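Local coordinates for protein CdnC (Chryseobacterium gregarium DSM 19109, PDB 7MGV) that installs single and bicyclic omega-ester macrocycles in a ribosomally made multicore precursor peptide, acting as an ATP-grasp ligase, at residues Leu25-Thr30 and Phe53-Tyr58; Glu41-Asn46 and Leu340-Ala345; Ile158-Pro163 and Glu283-Glu288; Val185-Thr190 and Pro223-Lys228. All coordinates share one frame; numbering follows the deposited sequence.

Contact 1 of 4, residues Leu25-Thr30 and Phe53-Tyr58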
# COMPACT_ATOMS: atom_id res chain seq x y z
N LEU A 25 11.19 -16.07 -9.85
CA LEU A 25 10.30 -15.16 -10.55
C LEU A 25 10.81 -13.73 -10.44
O LEU A 25 11.16 -13.27 -9.35
CB LEU A 25 8.88 -15.26 -9.98
CG LEU A 25 7.81 -14.45 -10.71
CD1 LEU A 25 7.53 -15.03 -12.08
CD2 LEU A 25 6.54 -14.38 -9.87
N ILE A 26 10.86 -13.03 -11.57
CA ILE A 26 11.30 -11.64 -11.62
C ILE A 26 10.21 -10.82 -12.29
O ILE A 26 9.79 -11.13 -13.41
CB ILE A 26 12.63 -11.48 -12.37
CG1 ILE A 26 13.76 -12.21 -11.62
CG2 ILE A 26 12.97 -10.01 -12.54
CD1 ILE A 26 15.13 -11.97 -12.20
N ILE A 27 9.75 -9.77 -11.61
CA ILE A 27 8.73 -8.87 -12.12
C ILE A 27 9.42 -7.63 -12.67
O ILE A 27 10.15 -6.95 -11.94
CB ILE A 27 7.71 -8.50 -11.04
CG1 ILE A 27 7.26 -9.75 -10.28
CG2 ILE A 27 6.52 -7.78 -11.65
CD1 ILE A 27 6.41 -10.70 -11.10
N THR A 28 9.18 -7.33 -13.94
CA THR A 28 9.77 -6.17 -14.60
C THR A 28 8.78 -5.64 -15.63
O THR A 28 7.59 -5.99 -15.60
CB THR A 28 11.12 -6.54 -15.25
OG1 THR A 28 11.05 -7.87 -15.79
CG2 THR A 28 12.25 -6.46 -14.24
N HIS A 29 9.26 -4.80 -16.53
CA HIS A 29 8.51 -4.36 -17.70
C HIS A 29 9.39 -4.52 -18.93
O HIS A 29 10.59 -4.80 -18.83
CB HIS A 29 8.02 -2.91 -17.56
CG HIS A 29 9.12 -1.91 -17.41
ND1 HIS A 29 9.46 -1.03 -18.42
CD2 HIS A 29 9.96 -1.65 -16.38
CE1 HIS A 29 10.46 -0.26 -18.01
NE2 HIS A 29 10.78 -0.62 -16.78
N THR A 30 8.78 -4.36 -20.11
CA THR A 30 9.48 -4.66 -21.35
C THR A 30 10.66 -3.73 -21.60
O THR A 30 11.67 -4.15 -22.16
CB THR A 30 8.51 -4.59 -22.53
OG1 THR A 30 7.87 -3.31 -22.55
CG2 THR A 30 7.46 -5.68 -22.42
N PHE A 53 8.38 -12.18 -15.74
CA PHE A 53 6.98 -11.74 -15.81
C PHE A 53 7.00 -10.24 -16.07
O PHE A 53 7.14 -9.44 -15.14
CB PHE A 53 6.24 -12.09 -14.52
CG PHE A 53 4.74 -11.88 -14.60
CD1 PHE A 53 4.13 -11.52 -15.79
CD2 PHE A 53 3.96 -12.04 -13.47
CE1 PHE A 53 2.76 -11.33 -15.85
CE2 PHE A 53 2.59 -11.85 -13.53
CZ PHE A 53 1.99 -11.49 -14.72
N ASN A 54 6.86 -9.86 -17.34
CA ASN A 54 6.84 -8.45 -17.71
C ASN A 54 5.45 -7.89 -17.45
O ASN A 54 4.46 -8.37 -18.01
CB ASN A 54 7.26 -8.27 -19.16
CG ASN A 54 8.76 -8.05 -19.31
OD1 ASN A 54 9.24 -7.68 -20.37
ND2 ASN A 54 9.49 -8.27 -18.22
N VAL A 55 5.39 -6.86 -16.60
CA VAL A 55 4.13 -6.48 -15.98
C VAL A 55 3.27 -5.59 -16.87
O VAL A 55 2.05 -5.56 -16.70
CB VAL A 55 4.44 -5.80 -14.63
CG1 VAL A 55 4.72 -4.31 -14.80
CG2 VAL A 55 3.33 -6.05 -13.64
N ASP A 56 3.87 -4.87 -17.82
CA ASP A 56 3.07 -4.07 -18.74
C ASP A 56 2.30 -4.94 -19.72
O ASP A 56 1.29 -4.48 -20.27
CB ASP A 56 3.97 -3.09 -19.51
CG ASP A 56 5.16 -3.77 -20.14
OD1 ASP A 56 5.64 -4.79 -19.59
OD2 ASP A 56 5.63 -3.28 -21.19
N GLU A 57 2.73 -6.18 -19.94
CA GLU A 57 2.06 -7.09 -20.86
C GLU A 57 0.91 -7.84 -20.20
O GLU A 57 0.31 -8.71 -20.86
CB GLU A 57 3.06 -8.08 -21.45
CG GLU A 57 4.34 -7.46 -21.99
CD GLU A 57 4.17 -6.75 -23.32
OE1 GLU A 57 4.85 -7.16 -24.29
OE2 GLU A 57 3.37 -5.80 -23.42
N TYR A 58 0.59 -7.55 -18.94
CA TYR A 58 -0.56 -8.14 -18.26
C TYR A 58 -1.69 -7.13 -18.23
O TYR A 58 -1.45 -5.96 -17.90
CB TYR A 58 -0.18 -8.55 -16.84
CG TYR A 58 -1.35 -9.06 -16.01
CD1 TYR A 58 -1.79 -10.37 -16.14
CD2 TYR A 58 -2.00 -8.23 -15.10
CE1 TYR A 58 -2.86 -10.84 -15.39
CE2 TYR A 58 -3.07 -8.69 -14.35
CZ TYR A 58 -3.49 -9.99 -14.50
OH TYR A 58 -4.54 -10.46 -13.75
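Ile27 and Phe53 lie side by side on adjacent parallel strands, their side chains pointing the same way. Phe53 has CG anti to its own backbone N (chi1 -171°), which carries the ring on beyond its neighbour, while the bent end of Ile27 reaches it obliquely, CD1 standing 3.7 Å from Phe53 CD2. On the same face Leu25 CD1 meets Phe53 CB at 4.0 Å. Val55 stands nearly at right angles to Ile27, with Ile27 CG2 4.1 Å from Val55 CB. Leu124 of helix 110-130 covers Phe53 and Val55 on this side.

Thr28 and Asn54 pair on the other face, where Thr28 OG1 and Asn54 ND2 come close but at an angle too poor for a hydrogen bond. Past the strand ends the contact turns polar. Thr30 OG1 donates to the syn lone pair of Asp56 OD2 over 2.6 Å, and Thr30 N meets Asp56 OD1 at 3.2 Å from above the carboxylate plane, so two bonds from one residue hold the group at both oxygens. Thr30 CG2 rests against the carboxylate end of Glu57, 3.5 Å from its OE1.

Backbone bonds fix the register: Phe53 N gives to Ile26 O at 2.9 Å, and Thr28 takes partners on both flanks of Asn54, its N bonding Phe53 O and its O receiving Val55 N. Strand 22-28, helix 35-46 and strand 48-54 form a beta-alpha-beta crossover in the four-stranded parallel sheet of the MvdD-type pre-ATP-grasp domain.

Contact 2 of 4, residues Glu41-Asn46 and Leu340-Ala345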
# COMPACT_ATOMS: atom_id res chain seq x y z
N GLU A 41 22.20 -13.33 -15.88
CA GLU A 41 23.41 -14.09 -16.20
C GLU A 41 24.02 -14.71 -14.94
O GLU A 41 24.40 -15.89 -14.93
CB GLU A 41 24.43 -13.18 -16.89
CG GLU A 41 25.87 -13.62 -16.72
CD GLU A 41 26.86 -12.64 -17.31
OE1 GLU A 41 26.44 -11.77 -18.10
OE2 GLU A 41 28.07 -12.74 -16.99
N TYR A 42 24.11 -13.93 -13.87
CA TYR A 42 24.70 -14.44 -12.64
C TYR A 42 23.80 -15.47 -11.97
O TYR A 42 24.30 -16.39 -11.30
CB TYR A 42 25.02 -13.29 -11.69
CG TYR A 42 26.29 -12.54 -12.06
CD1 TYR A 42 27.41 -13.22 -12.49
CD2 TYR A 42 26.35 -11.16 -11.97
CE1 TYR A 42 28.57 -12.55 -12.83
CE2 TYR A 42 27.50 -10.47 -12.31
CZ TYR A 42 28.61 -11.17 -12.74
OH TYR A 42 29.76 -10.50 -13.07
N ILE A 43 22.48 -15.36 -12.14
CA ILE A 43 21.58 -16.39 -11.64
C ILE A 43 21.75 -17.68 -12.45
O ILE A 43 21.73 -18.78 -11.89
CB ILE A 43 20.12 -15.90 -11.65
CG1 ILE A 43 19.91 -14.82 -10.59
CG2 ILE A 43 19.16 -17.05 -11.41
CD1 ILE A 43 18.55 -14.15 -10.65
N ASP A 44 21.90 -17.55 -13.77
CA ASP A 44 22.14 -18.71 -14.62
C ASP A 44 23.40 -19.44 -14.19
O ASP A 44 23.42 -20.68 -14.08
CB ASP A 44 22.23 -18.29 -16.08
CG ASP A 44 20.88 -17.95 -16.68
OD1 ASP A 44 19.86 -18.10 -15.97
OD2 ASP A 44 20.83 -17.54 -17.86
N LYS A 45 24.48 -18.69 -13.95
CA LYS A 45 25.71 -19.31 -13.46
C LYS A 45 25.49 -19.93 -12.08
O LYS A 45 25.99 -21.03 -11.80
CB LYS A 45 26.83 -18.27 -13.45
CG LYS A 45 28.21 -18.80 -13.88
CD LYS A 45 28.58 -20.05 -13.09
CE LYS A 45 30.06 -20.32 -13.00
NZ LYS A 45 30.28 -21.62 -12.31
N ASN A 46 24.72 -19.26 -11.22
CA ASN A 46 24.43 -19.81 -9.90
C ASN A 46 23.66 -21.13 -9.96
O ASN A 46 23.58 -21.82 -8.94
CB ASN A 46 23.66 -18.79 -9.06
CG ASN A 46 24.57 -17.74 -8.45
OD1 ASN A 46 25.76 -17.70 -8.73
ND2 ASN A 46 24.00 -16.89 -7.59
N LEU A 340 21.71 -13.28 -3.64
CA LEU A 340 20.62 -13.16 -2.68
C LEU A 340 19.38 -13.90 -3.16
O LEU A 340 18.70 -14.56 -2.36
CB LEU A 340 20.30 -11.69 -2.43
CG LEU A 340 19.28 -11.38 -1.33
CD1 LEU A 340 19.92 -11.47 0.05
CD2 LEU A 340 18.65 -10.02 -1.55
N LEU A 341 19.06 -13.81 -4.45
CA LEU A 341 17.85 -14.43 -4.96
C LEU A 341 17.97 -15.95 -5.03
O LEU A 341 16.95 -16.65 -4.97
CB LEU A 341 17.50 -13.86 -6.34
CG LEU A 341 17.14 -12.37 -6.39
CD1 LEU A 341 16.70 -11.97 -7.79
CD2 LEU A 341 16.08 -12.03 -5.36
N CYS A 342 19.19 -16.47 -5.15
CA CYS A 342 19.43 -17.91 -5.19
C CYS A 342 19.75 -18.49 -3.81
O CYS A 342 20.21 -19.63 -3.73
CB CYS A 342 20.58 -18.22 -6.15
SG CYS A 342 20.40 -17.54 -7.81
N ASP A 343 19.55 -17.71 -2.74
CA ASP A 343 19.79 -18.16 -1.37
C ASP A 343 21.26 -18.52 -1.15
O ASP A 343 21.59 -19.47 -0.44
CB ASP A 343 18.88 -19.32 -0.99
CG ASP A 343 18.66 -19.43 0.51
OD1 ASP A 343 19.00 -18.47 1.23
OD2 ASP A 343 18.14 -20.48 0.96
N LYS A 344 22.15 -17.76 -1.77
CA LYS A 344 23.59 -17.91 -1.59
C LYS A 344 24.19 -16.71 -0.87
O LYS A 344 25.37 -16.39 -1.06
CB LYS A 344 24.29 -18.15 -2.92
CG LYS A 344 23.99 -19.51 -3.54
CD LYS A 344 24.63 -19.66 -4.91
CE LYS A 344 26.14 -19.52 -4.83
NZ LYS A 344 26.75 -19.35 -6.18
N ALA A 345 23.39 -16.04 -0.04
CA ALA A 345 23.83 -14.88 0.73
C ALA A 345 22.90 -14.73 1.91
O ALA A 345 21.73 -15.14 1.84
CB ALA A 345 23.81 -13.61 -0.13
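Cys342 SG and Asn46 CG each lie anti to their own carbonyl carbon (chi1 -53° and -80°), which turns the thiol and the amide toward each other between helix 35-46 and the end of helix 332-341. That second helix closes in a Schellman motif, with Asp343 as the C-prime residue, Lys344 N bonding Asp339 O and Asp343 N bonding Leu340 O. The turn brings Cys342 and Lys344 to the same amide.

The sulfur sits against two residues one helical turn apart: Ile43 CG2 approaches it at 3.8 Å, and Asn46 ND2 makes a weak hydrogen bond to it. The stronger partner of ND2 is Asp339 OD1, three residues before Cys342. Replacing Asn46 by an alanine would probably leave Asp339 without this donor, open a gap beside the Cys342 sulfur and let the Lys344 chain swing.

Ile43 also presses on Ile24 and Val50 of the parallel sheet, and Leu341 shares the Ile24 contact, so the C-terminal helix packs beside the first crossover helix on one side of that sheet. Deeper in, Ile43 CD1 meets Leu341 CD1 at 4.0 Å. At the solvent side Lys344 bends at chi3, bringing NZ 3.2 Å from Asn46 OD1 in a weak bond.

Contact 3 of 4, residues Ile158-Pro163 and Glu283-Glu288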
# COMPACT_ATOMS: atom_id res chain seq x y z
N ILE A 158 17.22 5.40 14.98
CA ILE A 158 18.40 4.55 14.88
C ILE A 158 19.65 5.29 15.31
O ILE A 158 20.61 4.69 15.81
CB ILE A 158 18.53 4.01 13.44
CG1 ILE A 158 17.33 3.15 13.08
CG2 ILE A 158 19.81 3.22 13.25
CD1 ILE A 158 17.21 2.87 11.62
N GLY A 159 19.67 6.62 15.16
CA GLY A 159 20.84 7.42 15.45
C GLY A 159 21.33 8.24 14.28
O GLY A 159 22.29 9.01 14.44
N PHE A 160 20.71 8.11 13.11
CA PHE A 160 21.06 8.97 11.99
C PHE A 160 20.78 10.42 12.33
O PHE A 160 19.80 10.74 13.02
CB PHE A 160 20.25 8.59 10.74
CG PHE A 160 20.72 7.34 10.05
CD1 PHE A 160 21.86 7.35 9.26
CD2 PHE A 160 20.00 6.16 10.17
CE1 PHE A 160 22.29 6.20 8.62
CE2 PHE A 160 20.42 5.01 9.53
CZ PHE A 160 21.56 5.03 8.75
N LYS A 161 21.65 11.31 11.87
CA LYS A 161 21.32 12.73 11.85
C LYS A 161 20.48 13.03 10.62
O LYS A 161 20.84 12.63 9.51
CB LYS A 161 22.59 13.58 11.87
CG LYS A 161 23.51 13.28 13.04
CD LYS A 161 22.78 13.48 14.36
CE LYS A 161 23.16 12.41 15.38
NZ LYS A 161 24.64 12.35 15.56
N ILE A 162 19.35 13.70 10.82
CA ILE A 162 18.48 14.06 9.71
C ILE A 162 18.33 15.58 9.71
O ILE A 162 18.50 16.22 10.76
CB ILE A 162 17.11 13.36 9.83
CG1 ILE A 162 16.35 13.87 11.06
CG2 ILE A 162 17.28 11.84 9.88
CD1 ILE A 162 14.88 13.51 11.04
N PRO A 163 18.03 16.20 8.57
CA PRO A 163 17.85 17.66 8.57
C PRO A 163 16.60 18.04 9.34
O PRO A 163 15.66 17.25 9.50
CB PRO A 163 17.71 18.01 7.09
CG PRO A 163 18.13 16.78 6.34
CD PRO A 163 17.85 15.63 7.23
N GLU A 283 27.75 2.64 8.28
CA GLU A 283 27.36 1.38 7.66
C GLU A 283 26.56 0.52 8.63
O GLU A 283 25.59 -0.15 8.24
CB GLU A 283 28.60 0.65 7.16
CG GLU A 283 28.35 -0.76 6.65
CD GLU A 283 29.51 -1.28 5.83
OE1 GLU A 283 29.38 -2.37 5.23
OE2 GLU A 283 30.55 -0.60 5.77
N PHE A 284 26.97 0.51 9.91
CA PHE A 284 26.21 -0.20 10.93
C PHE A 284 24.77 0.31 10.99
O PHE A 284 23.82 -0.47 11.04
CB PHE A 284 26.90 -0.03 12.29
CG PHE A 284 26.19 -0.71 13.43
CD1 PHE A 284 26.48 -2.03 13.74
CD2 PHE A 284 25.26 -0.03 14.20
CE1 PHE A 284 25.84 -2.66 14.79
CE2 PHE A 284 24.62 -0.65 15.25
CZ PHE A 284 24.91 -1.97 15.55
N MET A 285 24.60 1.64 10.97
CA MET A 285 23.26 2.20 11.05
C MET A 285 22.46 1.97 9.78
O MET A 285 21.24 1.83 9.83
CB MET A 285 23.34 3.69 11.39
CG MET A 285 23.70 3.96 12.84
SD MET A 285 23.53 5.69 13.33
CE MET A 285 24.86 6.43 12.38
N ILE A 286 23.13 1.91 8.62
CA ILE A 286 22.44 1.57 7.38
C ILE A 286 21.89 0.15 7.44
O ILE A 286 20.72 -0.12 7.12
CB ILE A 286 23.39 1.75 6.18
CG1 ILE A 286 23.72 3.23 5.96
CG2 ILE A 286 22.78 1.14 4.93
CD1 ILE A 286 22.66 3.99 5.19
N LEU A 287 22.74 -0.80 7.85
CA LEU A 287 22.29 -2.18 8.01
C LEU A 287 21.18 -2.27 9.04
O LEU A 287 20.23 -3.05 8.88
CB LEU A 287 23.47 -3.07 8.39
CG LEU A 287 24.51 -3.31 7.29
CD1 LEU A 287 25.76 -3.95 7.85
CD2 LEU A 287 23.92 -4.16 6.18
N GLU A 288 21.26 -1.47 10.11
CA GLU A 288 20.19 -1.47 11.10
C GLU A 288 18.89 -0.90 10.55
O GLU A 288 17.81 -1.35 10.93
CB GLU A 288 20.63 -0.67 12.33
CG GLU A 288 19.65 -0.75 13.49
CD GLU A 288 20.23 -0.20 14.78
OE1 GLU A 288 19.46 -0.00 15.74
OE2 GLU A 288 21.46 0.02 14.82
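Phe160 lies against helix 280-293 with Met285 over one face of its ring. Met285 CB stands 3.9 Å from the ring centroid, a CH-pi contact, and the sulfur of the same chain hangs 4.6 Å above the centroid, only 9° off the ring normal, in a Met-aromatic contact. The far end of the ring meets the helix backbone, Phe160 CE2 lying 3.3 Å from Met285 O. Ile286 CA is at the ring edge and in its plane, and Ile286 CD1 touches Phe160 CZ at 3.9 Å, crossing at about a right angle. No hydrogen bond joins the segments.

Next to the ring, the methionine chain lies against Gly159, with Met285 SD 3.5 Å from Gly159 C. Gly159 is the first residue beyond helix 148-158, with positive phi (122°). A CB there would fall 3.1 Å from Met285 SD and jam against the carbonyl of Ile158. One residue earlier, Ile158 CG2 packs on the extended side chain of Glu288, 3.8 Å from its CD.

Further out, Phe312 of strand 310-316 meets the Phe160 ring with planes about 45° apart, and its backbone bonds Lys161. The loop runs on to Pro163 in the ADP pocket, Ile162 touches Phe68 of the second subunit, and Ile286 reaches Ile238 and Val240 of strand 234-241. Phe160 itself also touches Ala155 of helix 148-158, and so sits between that helix, helix 280-293 and the sheet that holds strands 234-241 and 310-316.

Contact 4 of 4, residues Val185-Thr190 and Pro223-Lys228. With ADP (adenosine-5'-diphosphate), chain F.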
# COMPACT_ATOMS: atom_id res chain seq x y z
N VAL A 185 15.10 24.40 1.92
CA VAL A 185 14.65 23.88 0.64
C VAL A 185 13.24 23.34 0.83
O VAL A 185 12.83 22.97 1.93
CB VAL A 185 15.60 22.79 0.10
CG1 VAL A 185 17.03 23.30 0.05
CG2 VAL A 185 15.51 21.53 0.96
N ALA A 186 12.48 23.32 -0.26
CA ALA A 186 11.12 22.80 -0.27
C ALA A 186 11.02 21.72 -1.34
O ALA A 186 11.40 21.96 -2.49
CB ALA A 186 10.10 23.90 -0.52
N LYS A 187 10.52 20.55 -0.96
CA LYS A 187 10.35 19.46 -1.90
C LYS A 187 8.98 18.83 -1.72
O LYS A 187 8.38 18.89 -0.64
CB LYS A 187 11.46 18.41 -1.76
CG LYS A 187 11.73 17.94 -0.34
CD LYS A 187 13.01 17.13 -0.27
CE LYS A 187 13.24 16.55 1.12
NZ LYS A 187 14.64 16.08 1.31
N MET A 188 8.48 18.25 -2.80
CA MET A 188 7.30 17.40 -2.73
C MET A 188 7.72 15.98 -2.41
O MET A 188 8.84 15.55 -2.71
CB MET A 188 6.52 17.43 -4.04
CG MET A 188 6.55 18.75 -4.79
SD MET A 188 5.93 18.58 -6.48
CE MET A 188 4.22 18.14 -6.18
N GLN A 189 6.81 15.23 -1.78
CA GLN A 189 7.01 13.80 -1.63
C GLN A 189 6.74 13.05 -2.93
O GLN A 189 7.20 11.91 -3.08
CB GLN A 189 6.12 13.27 -0.51
CG GLN A 189 6.29 14.01 0.82
CD GLN A 189 5.55 13.36 1.97
OE1 GLN A 189 5.12 12.21 1.88
NE2 GLN A 189 5.41 14.09 3.07
N THR A 190 6.02 13.67 -3.86
CA THR A 190 5.76 13.13 -5.19
C THR A 190 5.93 14.27 -6.19
O THR A 190 5.35 15.34 -6.01
CB THR A 190 4.34 12.55 -5.31
OG1 THR A 190 3.39 13.62 -5.38
CG2 THR A 190 4.01 11.66 -4.11
N PRO A 223 0.06 20.24 0.79
CA PRO A 223 1.22 20.38 1.68
C PRO A 223 2.54 20.32 0.92
O PRO A 223 2.60 20.03 -0.28
CB PRO A 223 1.08 19.18 2.62
CG PRO A 223 0.37 18.16 1.81
CD PRO A 223 -0.59 18.93 0.93
N MET A 224 3.60 20.62 1.65
CA MET A 224 4.96 20.57 1.13
C MET A 224 5.89 20.17 2.27
O MET A 224 5.55 20.33 3.45
CB MET A 224 5.38 21.92 0.53
CG MET A 224 6.72 21.91 -0.19
SD MET A 224 6.59 21.38 -1.91
CE MET A 224 7.01 22.90 -2.75
N GLN A 225 7.06 19.63 1.91
CA GLN A 225 8.06 19.18 2.87
C GLN A 225 9.21 20.18 2.85
O GLN A 225 9.96 20.25 1.87
CB GLN A 225 8.53 17.77 2.51
CG GLN A 225 9.55 17.16 3.45
CD GLN A 225 9.86 15.72 3.09
OE1 GLN A 225 9.30 15.17 2.14
NE2 GLN A 225 10.76 15.10 3.85
N PHE A 226 9.35 20.95 3.92
CA PHE A 226 10.43 21.91 4.07
C PHE A 226 11.56 21.29 4.89
O PHE A 226 11.32 20.51 5.81
CB PHE A 226 9.94 23.19 4.76
CG PHE A 226 8.89 23.92 3.98
CD1 PHE A 226 7.55 23.57 4.10
CD2 PHE A 226 9.23 24.95 3.12
CE1 PHE A 226 6.58 24.24 3.39
CE2 PHE A 226 8.26 25.62 2.40
CZ PHE A 226 6.93 25.27 2.54
N GLN A 227 12.79 21.64 4.54
CA GLN A 227 13.95 21.07 5.21
C GLN A 227 15.06 22.10 5.28
O GLN A 227 15.25 22.88 4.34
CB GLN A 227 14.45 19.81 4.49
CG GLN A 227 14.04 18.52 5.16
CD GLN A 227 14.67 17.31 4.50
OE1 GLN A 227 15.34 17.43 3.48
NE2 GLN A 227 14.46 16.14 5.08
N LYS A 228 15.79 22.10 6.39
CA LYS A 228 17.01 22.89 6.47
C LYS A 228 17.97 22.45 5.37
O LYS A 228 18.19 21.25 5.16
CB LYS A 228 17.66 22.72 7.84
CG LYS A 228 19.04 23.35 7.96
CD LYS A 228 19.02 24.57 8.87
CE LYS A 228 20.36 25.30 8.86
NZ LYS A 228 20.63 25.90 7.52
PB ADP F . 16.96 14.51 -8.84
O1B ADP F . 16.85 13.78 -7.53
O2B ADP F . 16.01 14.02 -9.91
O3B ADP F . 18.39 14.72 -9.31
PA ADP F . 15.50 16.23 -7.22
O1A ADP F . 14.52 15.09 -7.08
O2A ADP F . 15.03 17.66 -7.21
O3A ADP F . 16.45 15.99 -8.50
O5' ADP F . 16.61 16.06 -6.07
C5' ADP F . 16.49 16.73 -4.82
C4' ADP F . 17.87 17.30 -4.50
O4' ADP F . 17.78 18.15 -3.36
C3' ADP F . 18.88 16.20 -4.19
O3' ADP F . 19.93 16.22 -5.15
C2' ADP F . 19.43 16.54 -2.82
O2' ADP F . 20.86 16.56 -2.86
C1' ADP F . 18.89 17.92 -2.49
N9 ADP F . 18.42 17.96 -1.09
C8 ADP F . 17.43 17.20 -0.56
N7 ADP F . 17.25 17.48 0.75
C5 ADP F . 18.14 18.44 1.08
C6 ADP F . 18.49 19.20 2.30
N6 ADP F . 17.84 18.98 3.47
N1 ADP F . 19.49 20.11 2.21
C2 ADP F . 20.14 20.34 1.05
N3 ADP F . 19.88 19.69 -0.09
C4 ADP F . 18.91 18.75 -0.14
O HOH W 1 14.26 13.90 3.26
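Strands 184-187 and 224-228, antiparallel neighbours in a five-stranded sheet, line part of the adenine end of the ADP pocket, where Lys187 and Gln227 meet. Lys187 NZ donates a hydrogen bond to Gln227 OE1 at 2.6 Å, from above the carbonyl plane, 47° out of it. The same oxygen accepts ADP N6 at 2.9 Å in a nearly straight bond (163°), so one amide oxygen serves both an ammonium and the adenine amine. Lys187 NZ also bonds ADP N7 at 3.0 Å and gives to a water that Gln227 NE2 binds too. The lysine gets there with CG between its backbone N and carbonyl carbon (chi1 49°) and an otherwise extended chain.

Lysine at N7 and a backbone carbonyl at N6 recur in ATP-grasp enzymes, and here the carbonyl is Lys228 O, 2.9 Å from ADP N6. With a leucine in place of Gln227, the adenine amine and the Lys187 ammonium would probably lose their shared acceptor, and the lysine tip would be less firmly set. Val185 CG2 lies 4.0 Å from ADP C6 on the same sheet face.

Val185 and Gln227, like Lys187 and Gln225, are hydrogen-bonded pairs; Ala186 and Phe226, between them, are a non-hydrogen-bonded pair. On their face Ala186 CB touches Phe226 CE2 at 3.9 Å and also Met224 CG, which lies over one face of the Phe226 ring, toward its rim. The bound peptide lays an aromatic side chain against Ala186, Met188 and Met224, while Gln189 OE1 bonds Asn122 of the second subunit.

Overall arrangement
From the N terminus, contact 1 closes the first loop, with 22 residues between its segments, and ties the first two strands of the parallel sheet. Contact 2 crosses it: Glu41-Asn46 lies inside that loop, but its partner comes 294 residues later, bringing the C-terminal helix 332-341 back to the N-terminal domain. The long loop of contact 2 encloses contact 3, which links the end of helix 148-158 to helix 280-293, and contact 3 in turn encloses contact 4 in the adenine-binding sheet. These last two touch, Pro163 CB lying 3.8 Å from Lys228 O, whereas contacts 1 and 4 lie on opposite sides of the chain's centre, their own centres about 33 Å apart.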